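Enzyme subtilase SubTY from Bacillus sp. TY145 (Bacillus sp., PDB 5FFN) is a subtilisin-family serine endopeptidase that probably hydrolyses peptide bonds in proteins through a Ser-His-Asp catalytic triad. Local coordinates at residues A[80-85]-A[89-94]; A[200-205]-A[305-310]; A[217-222]-A[283-288]; A[234-239]-A[244-249]. One frame throughout, in Å; residues are numbered along the deposited sequence.

Contact 1 (A[80-85]-A[89-94]); sequences VLAHGG and QGVYGV
The chain leaving helix 72-81 doubles back on itself in the subtilase fold, with Ala82 and Gly84 meeting Gly93, Val91 and Gly90. The start of this helix carries the histidine of the probable catalytic triad. The two runs point in nearly opposite directions, 163° apart, and His83 forms a single backbone bridge with Tyr92. Gly93 N gives a near-straight hydrogen bond to Ala82 O (2.7 Å). Gly84 N makes a weak one to Val91 O, bent to 129°. Gly90 N also points at Gly84 O, but the 2.5 Å separation is too short to be taken at face value.

The Tyr92 ring lies beside this backbone, with CG anti to the carbonyl carbon (chi1 -80°). Gly84 CA sits over one ring face as a CH-pi contact, 4.0 Å from the centroid of the Tyr92 ring. A side chain on Gly84 would run into that ring, and one on Gly93 would strike the backbone of Leu81 and Ala82. Elsewhere Ala82 CB packs on Val91 CG1 at 3.7 Å. A water donates to His83 O and Gly85 O and also bonds Tyr92 OH, tying the ring end to the turn.

His83 points away from the 89-94 run. Its ND1 accepts Gly85 N in the ring plane (3.3 Å), while NE2 bonds the carbonyl of Ala46. With ND1 as acceptor and a carbonyl facing NE2, the ring probably carries its proton on NE2, and the two bonds fix its rotation.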
loop_
_atom_site.group_PDB
_atom_site.type_symbol
_atom_site.label_atom_id
_atom_site.label_comp_id
_atom_site.label_asym_id
_atom_site.label_seq_id
_atom_site.Cartn_x
_atom_site.Cartn_y
_atom_site.Cartn_z
ATOM N N VAL A 80 7.203 7.002 -1.233
ATOM C CA VAL A 80 7.688 6.717 -2.565
ATOM C C VAL A 80 8.837 7.665 -2.952
ATOM O O VAL A 80 9.907 7.239 -3.462
ATOM C CB VAL A 80 6.585 6.836 -3.627
ATOM C CG1 VAL A 80 7.125 6.609 -5.019
ATOM C CG2 VAL A 80 5.464 5.830 -3.394
ATOM N N LEU A 81 8.587 8.959 -2.779
ATOM C CA LEU A 81 9.404 9.914 -3.506
ATOM C C LEU A 81 9.638 11.284 -2.865
ATOM O O LEU A 81 10.054 12.182 -3.593
ATOM C CB LEU A 81 8.928 10.036 -4.959
ATOM C CG LEU A 81 7.419 10.225 -5.227
ATOM C CD1 LEU A 81 6.886 11.540 -4.636
ATOM C CD2 LEU A 81 7.134 10.183 -6.701
ATOM N N ALA A 82 9.415 11.441 -1.564
ATOM C CA ALA A 82 9.747 12.752 -0.939
ATOM C C ALA A 82 11.251 13.011 -1.168
ATOM O O ALA A 82 12.101 12.081 -1.122
ATOM C CB ALA A 82 9.422 12.779 0.518
ATOM N N HIS A 83 11.578 14.284 -1.411
ATOM C CA HIS A 83 12.911 14.635 -1.902
ATOM C C HIS A 83 13.695 15.624 -0.999
ATOM O O HIS A 83 14.674 16.190 -1.449
ATOM C CB HIS A 83 12.808 15.139 -3.349
ATOM C CG HIS A 83 11.854 16.280 -3.531
ATOM N ND1 HIS A 83 11.824 17.357 -2.674
ATOM C CD2 HIS A 83 10.902 16.510 -4.463
ATOM C CE1 HIS A 83 10.900 18.208 -3.077
ATOM N NE2 HIS A 83 10.314 17.712 -4.149
ATOM N N GLY A 84 13.269 15.770 0.243
ATOM C CA GLY A 84 13.933 16.566 1.274
ATOM C C GLY A 84 13.674 18.070 1.182
ATOM O O GLY A 84 14.134 18.823 2.037
ATOM N N GLY A 85 12.958 18.495 0.155
ATOM C CA GLY A 85 12.587 19.895 -0.024
ATOM C C GLY A 85 13.694 20.726 -0.637
ATOM O O GLY A 85 14.859 20.322 -0.656
ATOM N N GLN A 89 16.218 19.991 3.902
ATOM C CA GLN A 89 16.029 19.631 5.301
ATOM C C GLN A 89 14.787 18.714 5.559
ATOM O O GLN A 89 14.516 18.294 6.686
ATOM C CB GLN A 89 15.957 20.923 6.165
ATOM C CG GLN A 89 15.897 20.640 7.671
ATOM C CD GLN A 89 16.490 21.723 8.638
ATOM O OE1 GLN A 89 16.096 22.908 8.656
ATOM N NE2 GLN A 89 17.368 21.255 9.518
ATOM N N GLY A 90 14.064 18.381 4.486
ATOM C CA GLY A 90 12.837 17.601 4.610
ATOM C C GLY A 90 13.068 16.103 4.671
ATOM O O GLY A 90 14.210 15.631 4.856
ATOM N N VAL A 91 11.968 15.370 4.563
ATOM C CA VAL A 91 12.017 13.900 4.608
ATOM C C VAL A 91 12.329 13.396 3.216
ATOM O O VAL A 91 12.023 14.042 2.204
ATOM C CB VAL A 91 10.700 13.299 5.208
ATOM C CG1 VAL A 91 9.583 13.275 4.175
ATOM C CG2 VAL A 91 10.935 11.927 5.802
ATOM N N TYR A 92 12.950 12.211 3.170
ATOM C CA TYR A 92 13.285 11.511 1.937
ATOM C C TYR A 92 12.496 10.205 1.766
ATOM O O TYR A 92 12.392 9.457 2.694
ATOM C CB TYR A 92 14.756 11.125 1.953
ATOM C CG TYR A 92 15.613 12.296 1.570
ATOM C CD1 TYR A 92 15.799 12.601 0.233
ATOM C CD2 TYR A 92 16.168 13.128 2.541
ATOM C CE1 TYR A 92 16.553 13.700 -0.161
ATOM C CE2 TYR A 92 16.949 14.257 2.148
ATOM C CZ TYR A 92 17.128 14.513 0.808
ATOM O OH TYR A 92 17.872 15.590 0.334
ATOM N N GLY A 93 12.032 9.948 0.565
ATOM C CA GLY A 93 11.396 8.664 0.215
ATOM C C GLY A 93 12.413 7.797 -0.472
ATOM O O GLY A 93 13.606 8.132 -0.529
ATOM N N VAL A 94 11.955 6.680 -1.028
ATOM C CA VAL A 94 12.870 5.765 -1.672
ATOM C C VAL A 94 13.485 6.280 -2.980
ATOM O O VAL A 94 14.670 6.017 -3.249
ATOM C CB VAL A 94 12.220 4.367 -1.889
ATOM C CG1 VAL A 94 13.245 3.393 -2.439
ATOM C CG2 VAL A 94 11.667 3.857 -0.612
HETATM O O HOH W 1 16.475 18.202 -0.953
#

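Contact 2 (A[200-205]-A[305-310]); sequences GTYRVA and FGYPRV
Tyr202 and Tyr307 meet as an offset edge-to-face pair, the edge of Tyr307 directed at the face of Tyr202. The ring centroids lie 5.5 Å apart and the planes stand at 86°. CD2 and CE2 of Tyr307 do the touching, and Tyr307 CE2 lies 3.8 Å from both Tyr202 CD2 and Tyr202 CE2. Tyr307 reaches across because its CG is anti to the backbone N (chi1 178°).

Arg309 lies over a face of Tyr307, and its NH2 comes to the edge of the Tyr202 ring. Arg309 CG sits 3.7 Å above the centre of the Tyr307 ring. A bend at chi3 (84°) then brings the guanidinium face to Tyr307 CE2 and Tyr202 CE2. That group stands almost perpendicular to the Tyr202 ring. A water at its edge accepts from Arg309 NH2 (2.9 Å) and also bonds Tyr202 OH. Ser13 ties the polar ends together: its OG bonds both tyrosine hydroxyls and its O takes Arg309 NH2.

A leucine in place of Tyr202 would probably leave the Tyr307 edge without its aromatic face, and Ser13 and the bridging water each short of a partner.

The contact joins strand 201-204, antiparallel to strand 188-194, to the chain that follows helix 273-286. Leu193 of strand 188-194 packs against both tyrosines. Helix 9-15 closes the cluster, with Trp9 on Tyr202 and Ile14 on Tyr307.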
loop_
_atom_site.group_PDB
_atom_site.type_symbol
_atom_site.label_atom_id
_atom_site.label_comp_id
_atom_site.label_asym_id
_atom_site.label_seq_id
_atom_site.Cartn_x
_atom_site.Cartn_y
_atom_site.Cartn_z
ATOM N N GLY A 200 16.398 -14.190 13.358
ATOM C CA GLY A 200 17.512 -13.650 12.584
ATOM C C GLY A 200 17.161 -12.695 11.459
ATOM O O GLY A 200 18.030 -12.256 10.721
ATOM N N THR A 201 15.889 -12.339 11.337
ATOM C CA THR A 201 15.462 -11.436 10.278
ATOM C C THR A 201 14.461 -10.439 10.816
ATOM O O THR A 201 13.983 -10.586 11.932
ATOM C CB THR A 201 14.787 -12.233 9.072
ATOM O OG1 THR A 201 13.460 -12.662 9.403
ATOM C CG2 THR A 201 15.586 -13.438 8.690
ATOM N N TYR A 202 14.098 -9.460 9.988
ATOM C CA TYR A 202 12.901 -8.692 10.265
ATOM C C TYR A 202 11.690 -9.584 10.483
ATOM O O TYR A 202 11.601 -10.697 9.963
ATOM C CB TYR A 202 12.607 -7.692 9.147
ATOM C CG TYR A 202 13.513 -6.504 9.158
ATOM C CD1 TYR A 202 13.268 -5.396 9.990
ATOM C CD2 TYR A 202 14.630 -6.488 8.375
ATOM C CE1 TYR A 202 14.130 -4.304 10.002
ATOM C CE2 TYR A 202 15.494 -5.402 8.364
ATOM C CZ TYR A 202 15.246 -4.308 9.176
ATOM O OH TYR A 202 16.137 -3.252 9.085
ATOM N N ARG A 203 10.744 -9.064 11.264
ATOM C CA ARG A 203 9.535 -9.758 11.620
ATOM C C ARG A 203 8.327 -9.179 10.881
ATOM O O ARG A 203 8.140 -7.956 10.853
ATOM C CB ARG A 203 9.309 -9.613 13.151
ATOM C CG ARG A 203 8.130 -10.364 13.639
ATOM C CD ARG A 203 8.083 -10.391 15.193
ATOM N NE ARG A 203 7.087 -11.352 15.629
ATOM C CZ ARG A 203 5.784 -11.110 15.747
ATOM N NH1 ARG A 203 5.292 -9.919 15.468
ATOM N NH2 ARG A 203 4.967 -12.085 16.109
ATOM N N VAL A 204 7.513 -10.051 10.285
ATOM C CA VAL A 204 6.221 -9.655 9.757
ATOM C C VAL A 204 5.323 -9.174 10.909
ATOM O O VAL A 204 5.178 -9.893 11.926
ATOM C CB VAL A 204 5.545 -10.808 8.992
ATOM C CG1 VAL A 204 4.204 -10.362 8.391
ATOM C CG2 VAL A 204 6.478 -11.299 7.880
ATOM N N ALA A 205 4.676 -8.013 10.739
ATOM C CA ALA A 205 3.699 -7.543 11.762
ATOM C C ALA A 205 2.498 -8.476 11.823
ATOM O O ALA A 205 2.017 -8.997 10.808
ATOM C CB ALA A 205 3.284 -6.071 11.550
ATOM N N PHE A 305 8.248 -13.968 -0.868
ATOM C CA PHE A 305 9.554 -14.333 -1.325
ATOM C C PHE A 305 10.649 -13.746 -0.458
ATOM O O PHE A 305 11.781 -14.228 -0.495
ATOM C CB PHE A 305 9.822 -13.856 -2.764
ATOM C CG PHE A 305 9.019 -14.554 -3.859
ATOM C CD1 PHE A 305 7.867 -15.294 -3.596
ATOM C CD2 PHE A 305 9.389 -14.366 -5.199
ATOM C CE1 PHE A 305 7.109 -15.891 -4.638
ATOM C CE2 PHE A 305 8.653 -14.965 -6.223
ATOM C CZ PHE A 305 7.525 -15.706 -5.962
ATOM N N GLY A 306 10.317 -12.732 0.333
ATOM C CA GLY A 306 11.298 -12.107 1.189
ATOM C C GLY A 306 11.174 -10.607 1.128
ATOM O O GLY A 306 10.114 -10.037 0.796
ATOM N N TYR A 307 12.280 -9.968 1.448
ATOM C CA TYR A 307 12.381 -8.518 1.579
ATOM C C TYR A 307 13.330 -7.904 0.549
ATOM O O TYR A 307 14.551 -7.911 0.752
ATOM C CB TYR A 307 12.846 -8.222 3.012
ATOM C CG TYR A 307 13.068 -6.771 3.381
ATOM C CD1 TYR A 307 12.565 -5.711 2.600
ATOM C CD2 TYR A 307 13.770 -6.438 4.569
ATOM C CE1 TYR A 307 12.779 -4.376 2.936
ATOM C CE2 TYR A 307 13.958 -5.110 4.946
ATOM C CZ TYR A 307 13.437 -4.065 4.126
ATOM O OH TYR A 307 13.629 -2.734 4.420
ATOM N N PRO A 308 12.786 -7.332 -0.546
ATOM C CA PRO A 308 13.672 -6.742 -1.577
ATOM C C PRO A 308 14.238 -5.397 -1.102
ATOM O O PRO A 308 13.504 -4.534 -0.550
ATOM C CB PRO A 308 12.742 -6.537 -2.766
ATOM C CG PRO A 308 11.372 -6.251 -2.102
ATOM C CD PRO A 308 11.363 -7.082 -0.847
ATOM N N ARG A 309 15.526 -5.233 -1.303
ATOM C CA ARG A 309 16.233 -4.053 -0.834
ATOM C C ARG A 309 17.127 -3.431 -1.888
ATOM O O ARG A 309 17.369 -4.003 -2.958
ATOM C CB ARG A 309 17.026 -4.455 0.416
ATOM C CG ARG A 309 16.205 -5.107 1.505
ATOM C CD ARG A 309 17.015 -5.645 2.678
ATOM N NE ARG A 309 17.326 -4.622 3.681
ATOM C CZ ARG A 309 17.974 -4.909 4.815
ATOM N NH1 ARG A 309 18.391 -6.152 5.047
ATOM N NH2 ARG A 309 18.191 -3.986 5.739
ATOM N N VAL A 310 17.676 -2.259 -1.574
ATOM C CA VAL A 310 18.632 -1.588 -2.480
ATOM C C VAL A 310 19.887 -2.433 -2.650
ATOM O O VAL A 310 20.446 -2.543 -3.735
ATOM C CB VAL A 310 18.972 -0.152 -1.943
ATOM C CG1 VAL A 310 20.081 0.515 -2.762
ATOM C CG2 VAL A 310 17.730 0.708 -1.987
HETATM O O HOH W 2 18.891 -3.851 8.581
#

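Contact 3 (A[217-222]-A[283-288]); sequences GDYIIQ and RAKVYD. With CA (calcium ion), chain C; CA (calcium ion), chain D.
Lys285 lays its methylene chain over one face of the Tyr219 ring, and this pair makes the direct contact. Lys285 CE comes to 3.6 Å from Tyr219 CD1. The lysine chain is extended beyond CG and slants across the ring. Its NZ ends 4.7 Å from the centroid of the Tyr219 ring, an off-centre cation-pi contact. One water accepts from Lys285 NZ (2.9 Å) and donates to Tyr219 O. At the far end of the ring, a second water lies in the ring plane at 2.8 Å from Tyr219 OH, and it donates weakly to Asp288 OD1.

Calcium sites lie next to both segments. Asp288 OD1 binds one calcium ion at 2.4 Å, with Ile289, Gly296, Gly298, Asp300 and a water. Asp218 and Ile220, on either side of Tyr219 in sequence, bind the other calcium ion through Asp218 OD1 at 2.3 Å and Ile220 O at 2.2 Å, together with Gln222 OE1. Thr215, Asp225 and a water complete that site. Gln222 NE2 meets Asp218 OD2 on the syn side but tilted from the carboxylate plane (3.2 Å), and so links the two ligand side chains. Phe305 meets the Tyr219 ring edge-to-face.

An alanine in place of Tyr219 would be likely to take the ring from under the Lys285 methylenes and to lose the water link to Asp288.

The contact is a small surface patch. The Lys285 ammonium meets a ring face and a water, with no direct salt bridge between the segments, while the carboxylate of Asp288 is committed to calcium.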
loop_
_atom_site.group_PDB
_atom_site.type_symbol
_atom_site.label_atom_id
_atom_site.label_comp_id
_atom_site.label_asym_id
_atom_site.label_seq_id
_atom_site.Cartn_x
_atom_site.Cartn_y
_atom_site.Cartn_z
ATOM N N GLY A 217 5.443 -21.475 -1.110
ATOM C CA GLY A 217 6.590 -22.374 -1.053
ATOM C C GLY A 217 7.208 -22.623 -2.418
ATOM O O GLY A 217 8.384 -23.064 -2.517
ATOM N N ASP A 218 6.472 -22.313 -3.481
ATOM C CA ASP A 218 6.922 -22.628 -4.825
ATOM C C ASP A 218 7.676 -21.512 -5.570
ATOM O O ASP A 218 8.266 -21.747 -6.620
ATOM C CB ASP A 218 5.746 -23.167 -5.626
ATOM C CG ASP A 218 4.612 -22.173 -5.772
ATOM O OD1 ASP A 218 4.629 -21.085 -5.134
ATOM O OD2 ASP A 218 3.665 -22.525 -6.499
ATOM N N TYR A 219 7.766 -20.330 -4.967
ATOM C CA TYR A 219 8.320 -19.148 -5.631
ATOM C C TYR A 219 7.648 -18.884 -7.015
ATOM O O TYR A 219 8.278 -18.344 -7.921
ATOM C CB TYR A 219 9.843 -19.255 -5.769
ATOM C CG TYR A 219 10.597 -19.100 -4.464
ATOM C CD1 TYR A 219 10.605 -17.902 -3.784
ATOM C CD2 TYR A 219 11.307 -20.161 -3.934
ATOM C CE1 TYR A 219 11.300 -17.748 -2.594
ATOM C CE2 TYR A 219 12.014 -20.020 -2.769
ATOM C CZ TYR A 219 12.004 -18.829 -2.094
ATOM O OH TYR A 219 12.767 -18.757 -0.960
ATOM N N ILE A 220 6.361 -19.201 -7.107
ATOM C CA ILE A 220 5.540 -18.877 -8.248
ATOM C C ILE A 220 4.264 -18.227 -7.712
ATOM O O ILE A 220 3.580 -18.773 -6.859
ATOM C CB ILE A 220 5.189 -20.105 -9.100
ATOM C CG1 ILE A 220 6.469 -20.723 -9.673
ATOM C CG2 ILE A 220 4.243 -19.705 -10.259
ATOM C CD1 ILE A 220 6.244 -22.107 -10.204
ATOM N N ILE A 221 3.950 -17.047 -8.246
ATOM C CA ILE A 221 2.809 -16.286 -7.736
ATOM C C ILE A 221 1.507 -16.809 -8.366
ATOM O O ILE A 221 1.343 -16.757 -9.616
ATOM C CB ILE A 221 2.988 -14.764 -8.027
ATOM C CG1 ILE A 221 4.161 -14.192 -7.233
ATOM C CG2 ILE A 221 1.713 -14.013 -7.752
ATOM C CD1 ILE A 221 4.041 -14.309 -5.724
ATOM N N GLN A 222 0.620 -17.319 -7.506
ATOM C CA GLN A 222 -0.793 -17.566 -7.800
ATOM C C GLN A 222 -1.637 -16.498 -7.106
ATOM O O GLN A 222 -1.139 -15.680 -6.319
ATOM C CB GLN A 222 -1.233 -18.982 -7.366
ATOM C CG GLN A 222 -0.565 -20.134 -8.159
ATOM C CD GLN A 222 0.795 -20.588 -7.617
ATOM O OE1 GLN A 222 1.063 -20.536 -6.412
ATOM N NE2 GLN A 222 1.656 -21.062 -8.523
ATOM N N ARG A 283 15.516 -10.058 -5.769
ATOM C CA ARG A 283 16.054 -9.299 -4.623
ATOM C C ARG A 283 15.412 -9.770 -3.320
ATOM O O ARG A 283 16.081 -9.843 -2.280
ATOM C CB ARG A 283 15.846 -7.807 -4.810
ATOM C CG ARG A 283 16.818 -7.176 -5.853
ATOM C CD ARG A 283 16.547 -5.717 -5.967
ATOM N NE ARG A 283 17.397 -5.079 -6.992
ATOM C CZ ARG A 283 17.932 -3.864 -6.897
ATOM N NH1 ARG A 283 17.808 -3.127 -5.813
ATOM N NH2 ARG A 283 18.616 -3.367 -7.913
ATOM N N ALA A 284 14.112 -10.054 -3.370
ATOM C CA ALA A 284 13.388 -10.489 -2.171
ATOM C C ALA A 284 14.057 -11.730 -1.593
ATOM O O ALA A 284 14.225 -11.883 -0.377
ATOM C CB ALA A 284 11.894 -10.774 -2.508
ATOM N N LYS A 285 14.464 -12.609 -2.493
ATOM C CA LYS A 285 15.014 -13.902 -2.128
ATOM C C LYS A 285 16.364 -13.764 -1.466
ATOM O O LYS A 285 16.772 -14.685 -0.772
ATOM C CB LYS A 285 15.085 -14.818 -3.352
ATOM C CG LYS A 285 13.747 -15.228 -3.935
ATOM C CD LYS A 285 13.981 -15.995 -5.200
ATOM C CE LYS A 285 12.802 -16.216 -6.031
ATOM N NZ LYS A 285 13.212 -17.204 -7.145
ATOM N N VAL A 286 17.072 -12.664 -1.710
ATOM C CA VAL A 286 18.336 -12.395 -1.063
ATOM C C VAL A 286 18.102 -12.254 0.452
ATOM O O VAL A 286 18.962 -12.690 1.234
ATOM C CB VAL A 286 19.043 -11.158 -1.626
ATOM C CG1 VAL A 286 20.388 -10.905 -0.921
ATOM C CG2 VAL A 286 19.283 -11.401 -3.149
ATOM N N TYR A 287 16.958 -11.649 0.820
ATOM C CA TYR A 287 16.587 -11.426 2.215
ATOM C C TYR A 287 15.337 -12.205 2.567
ATOM O O TYR A 287 14.242 -11.665 2.704
ATOM C CB TYR A 287 16.472 -9.930 2.502
ATOM C CG TYR A 287 17.777 -9.230 2.303
ATOM C CD1 TYR A 287 18.784 -9.328 3.255
ATOM C CD2 TYR A 287 18.082 -8.563 1.098
ATOM C CE1 TYR A 287 19.999 -8.748 3.076
ATOM C CE2 TYR A 287 19.317 -7.961 0.925
ATOM C CZ TYR A 287 20.273 -8.062 1.930
ATOM O OH TYR A 287 21.513 -7.506 1.826
ATOM N N ASP A 288 15.513 -13.517 2.695
ATOM C CA ASP A 288 14.489 -14.420 3.172
ATOM C C ASP A 288 13.978 -13.909 4.536
ATOM O O ASP A 288 14.781 -13.548 5.381
ATOM C CB ASP A 288 15.082 -15.823 3.315
ATOM C CG ASP A 288 14.038 -16.912 3.591
ATOM O OD1 ASP A 288 12.803 -16.659 3.519
ATOM O OD2 ASP A 288 14.453 -18.079 3.870
HETATM CA CA CA C . 2.788 -19.701 -4.996
HETATM CA CA CA D . 10.565 -16.843 4.340
HETATM O O HOH W 3 12.574 -16.505 0.676
HETATM O O HOH W 4 10.750 -17.129 -8.608
HETATM O O HOH W 5 4.195 -18.437 -3.663
HETATM O O HOH W 6 10.289 -14.900 2.934
#

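Contact 4 (A[234-239]-A[244-249]); sequences SVESTW and YNTISG
Strands 235-238 and 244-247 run antiparallel, their axes 4.6 Å apart at closest and 147° between directions. Val235 with Ile247 and Ser237 with Asn245 are the hydrogen-bonded pairs, while Glu236 with Thr246 is a non-hydrogen-bonded pair. Ser237 N gives a hydrogen bond to Asn245 O (2.9 Å). Beyond the strands, Ser234 N gives a straight bond to Ser248 OG (2.9 Å).

Trp239 and Asn245 both have CG anti to the backbone N (chi1 -160° for Trp239) and point the same way, side by side. The amide plane stands steeply to the indole, at 75°. Asn245 CB makes a CH-pi contact 3.8 Å from the centroid of the six-membered ring of Trp239. Asn245 ND2 lies over the same ring, toward its rim, 3.2 Å from Trp239 CZ2. Ile247 CD1 reaches the edge of the indole at Trp239 CZ3 (4.1 Å).

Glu236 and Thr246 share the other face, where Thr246 OG1 touches Glu236 CB at 3.4 Å. Ser4 holds the Glu236 carboxylate. Tyr244 packs its CB on Ser237 O and sends its hydroxyl to Asp44. His75 of helix 72-81 bonds the hairpin: its O takes Ser237 OG, and its NE2 bonds Asn245 O.

This is a beta hairpin whose second strand leads to Gly249, the N-cap of helix 250-267. In subtilases that helix start carries the nucleophilic serine, here probably Ser251. A second protein chain hydrogen-bonds to the Ser248 backbone and packs on Ile247, consistent with a wall of the substrate cleft.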
loop_
_atom_site.group_PDB
_atom_site.type_symbol
_atom_site.label_atom_id
_atom_site.label_comp_id
_atom_site.label_asym_id
_atom_site.label_seq_id
_atom_site.Cartn_x
_atom_site.Cartn_y
_atom_site.Cartn_z
ATOM N N SER A 234 4.822 1.852 11.998
ATOM C CA SER A 234 5.380 3.129 12.499
ATOM C C SER A 234 6.285 3.839 11.524
ATOM O O SER A 234 7.456 4.061 11.780
ATOM C CB SER A 234 6.048 2.940 13.853
ATOM O OG SER A 234 5.139 2.362 14.737
ATOM N N VAL A 235 5.712 4.172 10.380
ATOM C CA VAL A 235 6.384 4.815 9.279
ATOM C C VAL A 235 6.068 6.307 9.239
ATOM O O VAL A 235 4.929 6.719 8.985
ATOM C CB VAL A 235 5.977 4.165 7.888
ATOM C CG1 VAL A 235 6.497 4.949 6.724
ATOM C CG2 VAL A 235 6.498 2.714 7.845
ATOM N N GLU A 236 7.101 7.112 9.426
ATOM C CA GLU A 236 7.014 8.563 9.259
ATOM C C GLU A 236 7.112 9.017 7.822
ATOM O O GLU A 236 7.943 8.545 7.031
ATOM C CB GLU A 236 8.128 9.219 10.082
ATOM C CG GLU A 236 8.092 10.717 10.093
ATOM C CD GLU A 236 9.141 11.327 11.038
ATOM O OE1 GLU A 236 9.983 10.552 11.586
ATOM O OE2 GLU A 236 9.055 12.568 11.257
ATOM N N SER A 237 6.226 9.938 7.432
ATOM C CA SER A 237 6.260 10.485 6.117
ATOM C C SER A 237 5.536 11.842 6.137
ATOM O O SER A 237 5.118 12.316 7.220
ATOM C CB SER A 237 5.592 9.522 5.102
ATOM O OG SER A 237 5.788 9.933 3.790
ATOM N N THR A 238 5.421 12.390 4.939
ATOM C CA THR A 238 4.742 13.650 4.622
ATOM C C THR A 238 3.236 13.566 4.956
ATOM O O THR A 238 2.636 12.504 4.856
ATOM C CB THR A 238 4.922 13.999 3.168
ATOM O OG1 THR A 238 4.644 12.877 2.318
ATOM C CG2 THR A 238 6.341 14.489 2.841
ATOM N N TRP A 239 2.650 14.708 5.333
ATOM C CA TRP A 239 1.246 14.776 5.752
ATOM C C TRP A 239 0.535 15.947 5.093
ATOM O O TRP A 239 1.156 16.917 4.647
ATOM C CB TRP A 239 1.158 14.844 7.260
ATOM C CG TRP A 239 -0.150 14.460 7.857
ATOM C CD1 TRP A 239 -0.993 15.241 8.610
ATOM C CD2 TRP A 239 -0.755 13.177 7.786
ATOM N NE1 TRP A 239 -2.080 14.507 9.020
ATOM C CE2 TRP A 239 -1.959 13.236 8.514
ATOM C CE3 TRP A 239 -0.383 11.971 7.175
ATOM C CZ2 TRP A 239 -2.797 12.131 8.645
ATOM C CZ3 TRP A 239 -1.191 10.873 7.339
ATOM C CH2 TRP A 239 -2.389 10.959 8.057
ATOM N N TYR A 244 4.483 16.256 9.057
ATOM C CA TYR A 244 4.803 14.806 8.979
ATOM C C TYR A 244 3.948 14.060 9.937
ATOM O O TYR A 244 3.466 14.617 10.886
ATOM C CB TYR A 244 6.302 14.547 9.282
ATOM C CG TYR A 244 7.137 15.418 8.438
ATOM C CD1 TYR A 244 7.462 16.714 8.848
ATOM C CD2 TYR A 244 7.544 15.016 7.175
ATOM C CE1 TYR A 244 8.177 17.547 8.030
ATOM C CE2 TYR A 244 8.252 15.834 6.357
ATOM C CZ TYR A 244 8.565 17.126 6.797
ATOM O OH TYR A 244 9.253 17.963 5.990
ATOM N N ASN A 245 3.761 12.772 9.704
ATOM C CA ASN A 245 2.979 11.941 10.573
ATOM C C ASN A 245 3.482 10.512 10.488
ATOM O O ASN A 245 4.154 10.161 9.503
ATOM C CB ASN A 245 1.497 12.057 10.197
ATOM C CG ASN A 245 0.591 11.453 11.189
ATOM O OD1 ASN A 245 0.911 11.323 12.380
ATOM N ND2 ASN A 245 -0.594 11.052 10.720
ATOM N N THR A 246 3.222 9.762 11.537
ATOM C CA THR A 246 3.651 8.387 11.683
ATOM C C THR A 246 2.423 7.507 11.753
ATOM O O THR A 246 1.652 7.527 12.731
ATOM C CB THR A 246 4.637 8.188 12.873
ATOM O OG1 THR A 246 5.811 8.965 12.623
ATOM C CG2 THR A 246 5.013 6.735 13.059
ATOM N N ILE A 247 2.248 6.694 10.705
ATOM C CA ILE A 247 1.156 5.730 10.667
ATOM C C ILE A 247 1.678 4.316 10.259
ATOM O O ILE A 247 2.855 4.159 9.928
ATOM C CB ILE A 247 -0.078 6.238 9.800
ATOM C CG1 ILE A 247 0.328 6.606 8.387
ATOM C CG2 ILE A 247 -0.764 7.435 10.529
ATOM C CD1 ILE A 247 -0.831 6.772 7.394
ATOM N N SER A 248 0.812 3.317 10.353
ATOM C CA SER A 248 1.153 1.921 10.071
ATOM C C SER A 248 0.174 1.276 9.093
ATOM O O SER A 248 -0.962 1.721 8.947
ATOM C CB SER A 248 1.107 1.085 11.354
ATOM O OG SER A 248 2.007 1.563 12.350
ATOM N N GLY A 249 0.618 0.173 8.487
ATOM C CA GLY A 249 -0.232 -0.684 7.701
ATOM C C GLY A 249 0.501 -1.247 6.507
ATOM O O GLY A 249 1.611 -0.819 6.168
#

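Overall arrangement
Contacts 1 and 4 adjoin: Val91 packs on Tyr244 and Thr238. Contact 1 includes the end of helix 72-81, and contact 4 packs on that helix. Contact 1 is buried and held mainly by backbone bonds, with glycines where the chains come close. Contact 4 is partly buried, a hairpin facing a second protein chain. Contacts 2 and 3 are joined by a probable hydrogen bond from Tyr307 N to Tyr287 O and by Phe305 against Tyr219. Neither has a direct hydrogen bond across it; rings, cations and waters do the work. Contact 2 is partly buried; contact 3 lies on the surface between two calcium ions. Contacts 3 and 4 are about 17 Å apart at nearest atoms.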